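Local coordinates for protein putative S41 protease (Bacteroides fragilis NCTC 9343, PDB 3K50) that probably acts as a serine peptidase of family S41, joining a PDZ-like domain to a ClpP/crotonase-type catalytic core, at residues Y370-D373 / T378-P381. Numbering follows the deposited sequence.
Sequences YNED and TYLP
Glu372 and Tyr379 face each other across the loop between strand 368-369 and helix 388-398 of the S41 peptidase core, where their CA atoms lie 6.9 Å apart. No direct hydrogen bond joins 370-373 to 378-381. An Asx turn shapes the first segment: the backbone N of Asp373 donates to Asn371 OD1 at 3.1 Å, approaching well out of the carbonyl plane (57°), and Glu372 and Asp373 lie in a 3-10 segment.

The Tyr379 ring does most of the touching. Its CG is anti to the backbone N (chi1 -161°), which lays the CD2-CE2 edge against the turn. Glu372 O meets that edge close to the ring plane, 3.7 Å from Tyr379 CD2. The Glu372 side chain, extended beyond CG, runs obliquely to that of Tyr379, with CG and CD approaching only Tyr379 CE2. The side chain of Asp373 lies beside that of Tyr379 and points the same way, its carboxylate plane 24° from the ring plane, with Asp373 OD1 3.8 Å from Tyr379 CE2.

Around this packing lie residues of the PDZ-like domain: Arg110 makes a cation-pi contact with Tyr379 and a salt bridge with Glu372 OE1, and the ring also rests on Leu93 and Ser95 of strand 90-97. The loop thus packs the core against that domain. Glu372 OE1 has a second salt bridge, to Arg232, and OE2 bonds to Tyr233 OH; these partners would favour an ionised carboxylate.

A single water ties the three side-chain ends together, donating to Glu372 OE2 (2.9 Å) and Asp373 OD1 (2.8 Å) and accepting from Tyr379 OH at 2.6 Å.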
ATOM      1  N   TYR A 370      -8.720   5.878  14.020  1.00 30.39           N
ATOM      2  CA  TYR A 370      -7.506   5.850  14.799  1.00 29.62           C
ATOM      3  C   TYR A 370      -6.343   6.338  13.944  1.00 31.46           C
ATOM      4  O   TYR A 370      -6.007   5.714  12.931  1.00 27.64           O
ATOM      5  CB  TYR A 370      -7.188   4.422  15.254  1.00 27.98           C
ATOM      6  CG  TYR A 370      -7.996   3.957  16.426  1.00 28.96           C
ATOM      7  CD1 TYR A 370      -9.247   3.363  16.254  1.00 30.48           C
ATOM      8  CD2 TYR A 370      -7.497   4.070  17.730  1.00 32.02           C
ATOM      9  CE1 TYR A 370      -9.993   2.943  17.342  1.00 32.79           C
ATOM     10  CE2 TYR A 370      -8.243   3.676  18.810  1.00 32.17           C
ATOM     11  CZ  TYR A 370      -9.497   3.109  18.603  1.00 33.56           C
ATOM     12  OH  TYR A 370     -10.242   2.692  19.672  1.00 34.95           O
ATOM     13  N   ASN A 371      -5.774   7.491  14.311  1.00 30.32           N
ATOM     14  CA  ASN A 371      -4.598   8.035  13.636  1.00 30.45           C
ATOM     15  C   ASN A 371      -3.388   7.487  14.393  1.00 27.70           C
ATOM     16  O   ASN A 371      -3.141   7.871  15.508  1.00 27.19           O
ATOM     17  CB  ASN A 371      -4.577   9.565  13.688  1.00 29.14           C
ATOM     18  CG  ASN A 371      -3.337  10.164  13.040  1.00 32.32           C
ATOM     19  OD1 ASN A 371      -2.440   9.466  12.553  1.00 41.35           O
ATOM     20  ND2 ASN A 371      -3.275  11.488  13.048  1.00 46.58           N
ATOM     21  N   GLU A 372      -2.597   6.640  13.758  1.00 27.30           N
ATOM     22  CA  GLU A 372      -1.477   6.017  14.448  1.00 25.82           C
ATOM     23  C   GLU A 372      -0.453   7.028  15.005  1.00 29.18           C
ATOM     24  O   GLU A 372       0.195   6.770  16.023  1.00 30.49           O
ATOM     25  CB  GLU A 372      -0.804   5.036  13.520  1.00 26.62           C
ATOM     26  CG  GLU A 372      -0.151   5.632  12.223  1.00 26.33           C
ATOM     27  CD  GLU A 372       0.494   4.571  11.314  1.00 30.21           C
ATOM     28  OE1 GLU A 372       0.492   3.371  11.679  1.00 29.43           O
ATOM     29  OE2 GLU A 372       1.008   4.937  10.217  1.00 29.77           O
ATOM     30  N   ASP A 373      -0.284   8.165  14.315  1.00 27.90           N
ATOM     31  CA  ASP A 373       0.610   9.214  14.776  1.00 28.57           C
ATOM     32  C   ASP A 373       0.198   9.912  16.072  1.00 29.95           C
ATOM     33  O   ASP A 373       1.029  10.600  16.646  1.00 31.42           O
ATOM     34  CB  ASP A 373       0.844  10.251  13.688  1.00 32.42           C
ATOM     35  CG  ASP A 373       1.423   9.646  12.403  1.00 39.50           C
ATOM     36  OD1 ASP A 373       2.078   8.602  12.476  1.00 32.19           O
ATOM     37  OD2 ASP A 373       1.196  10.218  11.322  1.00 41.80           O
ATOM     38  N   THR A 378       2.096   3.642  21.864  1.00 28.38           N
ATOM     39  CA  THR A 378       1.804   2.342  21.263  1.00 29.56           C
ATOM     40  C   THR A 378       2.185   2.234  19.727  1.00 28.95           C
ATOM     41  O   THR A 378       1.668   1.378  19.006  1.00 27.06           O
ATOM     42  CB  THR A 378       0.363   1.926  21.506  1.00 29.90           C
ATOM     43  OG1 THR A 378      -0.503   2.980  21.103  1.00 25.77           O
ATOM     44  CG2 THR A 378       0.129   1.618  23.009  1.00 22.66           C
ATOM     45  N   TYR A 379       3.074   3.098  19.252  1.00 29.95           N
ATOM     46  CA  TYR A 379       3.623   2.991  17.884  1.00 26.86           C
ATOM     47  C   TYR A 379       4.690   1.881  17.966  1.00 31.09           C
ATOM     48  O   TYR A 379       5.821   2.119  18.409  1.00 29.38           O
ATOM     49  CB  TYR A 379       4.193   4.328  17.480  1.00 29.30           C
ATOM     50  CG  TYR A 379       4.392   4.523  16.004  1.00 28.18           C
ATOM     51  CD1 TYR A 379       5.459   3.972  15.353  1.00 28.94           C
ATOM     52  CD2 TYR A 379       3.491   5.281  15.267  1.00 27.71           C
ATOM     53  CE1 TYR A 379       5.644   4.176  14.005  1.00 32.70           C
ATOM     54  CE2 TYR A 379       3.669   5.488  13.894  1.00 28.04           C
ATOM     55  CZ  TYR A 379       4.735   4.934  13.278  1.00 26.20           C
ATOM     56  OH  TYR A 379       4.947   5.161  11.931  1.00 31.99           O
ATOM     57  N   LEU A 380       4.289   0.660  17.591  1.00 32.14           N
ATOM     58  CA  LEU A 380       5.075  -0.531  17.880  1.00 32.32           C
ATOM     59  C   LEU A 380       5.193  -1.436  16.687  1.00 29.75           C
ATOM     60  O   LEU A 380       4.465  -1.241  15.718  1.00 32.31           O
ATOM     61  CB  LEU A 380       4.381  -1.317  19.009  1.00 34.62           C
ATOM     62  CG  LEU A 380       4.385  -0.722  20.403  1.00 34.44           C
ATOM     63  CD1 LEU A 380       3.381  -1.409  21.280  1.00 29.66           C
ATOM     64  CD2 LEU A 380       5.852  -0.742  21.000  1.00 32.10           C
ATOM     65  N   PRO A 381       6.145  -2.418  16.735  1.00 28.69           N
ATOM     66  CA  PRO A 381       6.245  -3.340  15.638  1.00 27.47           C
ATOM     67  C   PRO A 381       4.937  -3.987  15.239  1.00 28.61           C
ATOM     68  O   PRO A 381       4.101  -4.276  16.087  1.00 26.34           O
ATOM     69  CB  PRO A 381       7.185  -4.429  16.169  1.00 29.47           C
ATOM     70  CG  PRO A 381       8.146  -3.593  17.089  1.00 29.40           C
ATOM     71  CD  PRO A 381       7.231  -2.627  17.737  1.00 23.69           C
TER
HETATM   72  O   HOH W   1       3.232   6.750  10.765  1.00 31.89           O